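Local coordinates for uncharacterized protein (Helicobacter pylori, PDB 4O5J) that is the sialic acid-binding adhesin SabA, an outer membrane protein whose extracellular domain probably attaches the bacterium to sialylated host sugars, at residues C142-Q146 / T147-K151; S310-A313 / E314-K317. One frame throughout, in Å; residues are numbered along the deposited sequence.

Interaction 1 of 2, residues C142-Q146 / T147-K151; sequences CAMDQ and TTYDK
Asp-145 caps the start of helix 146-163 through its side chain. Its OD2 accepts from the backbone N of Thr-148 at 3.1 Å, through the lone pair that points away from OD1. The same OD2 receives a weak, bent bond from the backbone N of Thr-147 (N-H...O angle 127°). With CG anti to its own backbone N (chi1 169°), the carboxylate is brought to these two N atoms and lies alongside Thr-147, both side chains pointing the same way. A water donates to OD1 of Asp-145 at 3.2 Å and has a weak link to OG1 of Thr-147.

Two backbone bonds close the turn. The bond from Tyr-149 N to Asp-145 O, 3.0 Å, is almost straight (171°). Asp-150 N reaches Gln-146 O at 2.8 Å.

The apolar part is made by Met-144, one residue before the cap. Its SD lies 3.8 Å from CB of Tyr-149, at the edge of the ring and near its plane. Its CG comes to 4.1 Å from CB of Thr-148, and these two side chains cross at about a right angle. The Tyr-149 ring also meets the ring of Phe-106, and Tyr-101 of helix 82-101 touches Met-144. Met-144 also belongs to strand 143-144, which pairs in parallel with strand 109-110.

The arrangement is an Asp N-cap at a strand-to-helix junction. Met-144, just before the cap, packs on Tyr-149, four places after the cap: a hydrophobic staple.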
loop_
_atom_site.group_PDB
_atom_site.type_symbol
_atom_site.label_atom_id
_atom_site.label_comp_id
_atom_site.label_asym_id
_atom_site.label_seq_id
_atom_site.Cartn_x
_atom_site.Cartn_y
_atom_site.Cartn_z
ATOM N N CYS A 142 24.416 14.575 14.995
ATOM C CA CYS A 142 23.905 15.004 13.682
ATOM C C CYS A 142 24.945 14.890 12.544
ATOM O O CYS A 142 24.753 15.470 11.476
ATOM C CB CYS A 142 23.350 16.416 13.713
ATOM S SG CYS A 142 21.982 16.550 14.938
ATOM N N ALA A 143 26.045 14.171 12.774
ATOM C CA ALA A 143 27.031 13.972 11.731
ATOM C C ALA A 143 26.951 12.574 11.153
ATOM O O ALA A 143 26.460 11.643 11.801
ATOM C CB ALA A 143 28.428 14.283 12.243
ATOM N N MET A 144 27.433 12.409 9.923
ATOM C CA MET A 144 27.439 11.073 9.289
ATOM C C MET A 144 28.803 10.814 8.615
ATOM O O MET A 144 29.381 11.707 7.994
ATOM C CB MET A 144 26.338 10.972 8.260
ATOM C CG MET A 144 26.201 9.612 7.670
ATOM S SD MET A 144 24.996 9.594 6.334
ATOM C CE MET A 144 23.440 10.098 7.206
ATOM N N ASP A 145 29.305 9.599 8.763
ATOM C CA ASP A 145 30.535 9.153 8.102
ATOM C C ASP A 145 30.332 9.185 6.563
ATOM O O ASP A 145 29.265 8.782 6.030
ATOM C CB ASP A 145 30.870 7.735 8.593
ATOM C CG ASP A 145 31.927 7.122 7.815
ATOM O OD1 ASP A 145 33.037 7.015 8.353
ATOM O OD2 ASP A 145 31.663 6.760 6.637
ATOM N N GLN A 146 31.352 9.684 5.851
ATOM C CA GLN A 146 31.288 9.802 4.380
ATOM C C GLN A 146 30.987 8.457 3.682
ATOM O O GLN A 146 30.244 8.415 2.700
ATOM C CB GLN A 146 32.579 10.366 3.848
ATOM C CG GLN A 146 32.534 10.691 2.375
ATOM C CD GLN A 146 33.788 11.423 1.931
ATOM O OE1 GLN A 146 34.657 11.730 2.738
ATOM N NE2 GLN A 146 33.879 11.712 0.641
ATOM N N THR A 147 31.513 7.370 4.205
ATOM C CA THR A 147 31.305 6.054 3.576
ATOM C C THR A 147 29.840 5.640 3.723
ATOM O O THR A 147 29.252 5.062 2.800
ATOM C CB THR A 147 32.153 4.999 4.223
ATOM O OG1 THR A 147 33.492 5.419 4.132
ATOM C CG2 THR A 147 31.991 3.661 3.547
ATOM N N THR A 148 29.235 5.961 4.867
ATOM C CA THR A 148 27.809 5.648 5.072
ATOM C C THR A 148 26.956 6.503 4.143
ATOM O O THR A 148 26.062 6.003 3.450
ATOM C CB THR A 148 27.405 5.900 6.508
ATOM O OG1 THR A 148 28.181 5.056 7.353
ATOM C CG2 THR A 148 25.921 5.588 6.736
ATOM N N TYR A 149 27.265 7.805 4.070
ATOM C CA TYR A 149 26.547 8.663 3.141
ATOM C C TYR A 149 26.665 8.114 1.706
ATOM O O TYR A 149 25.686 8.069 0.947
ATOM C CB TYR A 149 27.087 10.087 3.220
ATOM C CG TYR A 149 26.444 10.924 2.151
ATOM C CD1 TYR A 149 25.104 11.350 2.274
ATOM C CD2 TYR A 149 27.126 11.252 0.968
ATOM C CE1 TYR A 149 24.472 12.070 1.246
ATOM C CE2 TYR A 149 26.515 11.991 -0.052
ATOM C CZ TYR A 149 25.186 12.394 0.098
ATOM O OH TYR A 149 24.593 13.103 -0.897
ATOM N N ASP A 150 27.898 7.715 1.309
ATOM C CA ASP A 150 28.095 7.149 -0.042
ATOM C C ASP A 150 27.159 6.002 -0.330
ATOM O O ASP A 150 26.515 5.986 -1.385
ATOM C CB ASP A 150 29.555 6.663 -0.240
ATOM C CG ASP A 150 30.546 7.843 -0.335
ATOM O OD1 ASP A 150 31.742 7.600 -0.058
ATOM O OD2 ASP A 150 30.111 9.002 -0.631
ATOM N N LYS A 151 27.053 5.058 0.608
ATOM C CA LYS A 151 26.080 3.983 0.453
ATOM C C LYS A 151 24.643 4.491 0.253
ATOM O O LYS A 151 23.913 3.983 -0.613
ATOM C CB LYS A 151 26.126 3.029 1.650
ATOM C CG LYS A 151 27.475 2.292 1.802
ATOM C CD LYS A 151 27.444 1.046 2.718
ATOM C CE LYS A 151 27.107 1.379 4.152
ATOM N NZ LYS A 151 26.796 0.105 4.896
HETATM O O HOH W 1 34.824 7.913 5.886
#

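Interaction 2 of 2, residues S310-A313 / E314-K317; sequences SIPA and EQYK
Pro-312 is the N-cap of helix 313-320, and its O accepts from Tyr-316 N at 3.0 Å (159°), while Ala-313 O accepts from Lys-317 N at 2.9 Å.

Ile-311 does the apolar work with one branch. Its CG2 lies 4.0 Å from CB of Tyr-316 and 3.9 Å from CB of Gln-315. The CG2 methyl is anti to the backbone N of Ile-311, and it faces the first turn. Ile-311, just before the cap, and Tyr-316, four places after it, hold the positions of a hydrophobic staple. Val-242 and Asn-245 of helix 241-268 also touch the Ile-311 side chain.

Gln-315 runs out extended and crosses the Pro-312 ring at a slant. Its amide lies by CG and CD of Pro-312, with OE1 3.8 Å from CD. This OE1 is hydrogen-bonded to the backbone N of Val-242. The Tyr-316 ring leads away from the turn, and its OH bonds to ND2 of Asn-344.

Pro-312 has no side-chain acceptor to offer the first helix N-H groups, and its ring gives only van der Waals contact, here to the Gln-315 amide. The turn therefore combines main-chain bonds with van der Waals packing, and the polar ends of Gln-315 and Tyr-316 tie it to neighbouring segments.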
loop_
_atom_site.group_PDB
_atom_site.type_symbol
_atom_site.label_atom_id
_atom_site.label_comp_id
_atom_site.label_asym_id
_atom_site.label_seq_id
_atom_site.Cartn_x
_atom_site.Cartn_y
_atom_site.Cartn_z
ATOM N N SER A 310 -2.112 8.855 7.824
ATOM C CA SER A 310 -1.724 8.916 9.210
ATOM C C SER A 310 -0.501 9.818 9.354
ATOM O O SER A 310 0.005 9.989 10.460
ATOM C CB SER A 310 -1.260 7.534 9.697
ATOM O OG SER A 310 -2.277 6.751 9.835
ATOM N N ILE A 311 0.045 10.329 8.256
ATOM C CA ILE A 311 1.197 11.204 8.331
ATOM C C ILE A 311 0.723 12.601 8.748
ATOM O O ILE A 311 -0.163 13.135 8.124
ATOM C CB ILE A 311 1.931 11.310 6.999
ATOM C CG1 ILE A 311 2.516 9.948 6.606
ATOM C CG2 ILE A 311 3.031 12.390 7.058
ATOM C CD1 ILE A 311 3.071 9.898 5.159
ATOM N N PRO A 312 1.315 13.198 9.806
ATOM C CA PRO A 312 0.812 14.520 10.236
ATOM C C PRO A 312 0.904 15.475 9.031
ATOM O O PRO A 312 1.866 15.452 8.232
ATOM C CB PRO A 312 1.761 14.922 11.372
ATOM C CG PRO A 312 2.278 13.587 11.923
ATOM C CD PRO A 312 2.290 12.630 10.727
ATOM N N ALA A 313 -0.127 16.254 8.863
ATOM C CA ALA A 313 -0.369 17.191 7.776
ATOM C C ALA A 313 0.846 18.035 7.434
ATOM O O ALA A 313 1.111 18.272 6.268
ATOM C CB ALA A 313 -1.654 18.127 8.082
ATOM N N GLU A 314 1.536 18.562 8.430
ATOM C CA GLU A 314 2.642 19.437 8.164
ATOM C C GLU A 314 3.825 18.637 7.583
ATOM O O GLU A 314 4.549 19.145 6.726
ATOM C CB GLU A 314 3.082 20.101 9.473
ATOM C CG GLU A 314 4.195 21.106 9.246
ATOM C CD GLU A 314 3.783 22.343 8.444
ATOM O OE1 GLU A 314 2.582 22.710 8.516
ATOM O OE2 GLU A 314 4.658 22.961 7.774
ATOM N N GLN A 315 4.039 17.425 8.062
ATOM C CA GLN A 315 5.109 16.573 7.505
ATOM C C GLN A 315 4.770 16.201 6.066
ATOM O O GLN A 315 5.647 16.203 5.206
ATOM C CB GLN A 315 5.323 15.322 8.347
ATOM C CG GLN A 315 5.894 15.663 9.710
ATOM C CD GLN A 315 5.997 14.419 10.571
ATOM O OE1 GLN A 315 5.936 13.303 10.078
ATOM N NE2 GLN A 315 6.179 14.614 11.885
ATOM N N TYR A 316 3.509 15.924 5.787
ATOM C CA TYR A 316 3.095 15.573 4.446
ATOM C C TYR A 316 3.328 16.780 3.536
ATOM O O TYR A 316 3.787 16.621 2.383
ATOM C CB TYR A 316 1.624 15.132 4.434
ATOM C CG TYR A 316 1.145 14.658 3.093
ATOM C CD1 TYR A 316 1.593 13.438 2.577
ATOM C CD2 TYR A 316 0.282 15.411 2.287
ATOM C CE1 TYR A 316 1.201 12.975 1.337
ATOM C CE2 TYR A 316 -0.118 14.932 1.006
ATOM C CZ TYR A 316 0.346 13.717 0.555
ATOM O OH TYR A 316 -0.040 13.210 -0.673
ATOM N N LYS A 317 3.013 17.989 4.045
ATOM C CA LYS A 317 3.199 19.197 3.233
ATOM C C LYS A 317 4.674 19.330 2.822
ATOM O O LYS A 317 4.971 19.693 1.695
ATOM C CB LYS A 317 2.702 20.466 3.991
ATOM C CG LYS A 317 2.895 21.771 3.274
ATOM C CD LYS A 317 2.189 21.841 1.911
ATOM C CE LYS A 317 0.652 21.779 1.983
ATOM N NZ LYS A 317 -0.087 21.595 0.664
#

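Overall arrangement
Both interactions form the first turn of a helix, and both carry a hydrophobic staple across it. They hold different elements. Interaction 1 joins strand 143-144 to helix 146-163 and is partly buried. Interaction 2 follows helix 281-309, opens the short helix 313-320 and is a surface contact. Their caps differ in chemistry: a carboxylate accepts main-chain N-H groups in interaction 1, whereas a proline holds that position in interaction 2. Their centres lie 27 Å apart and their nearest atoms about 16 Å, without touching. Interaction 1 is also farther from the chain centre, about 30 Å against 17 Å between centres.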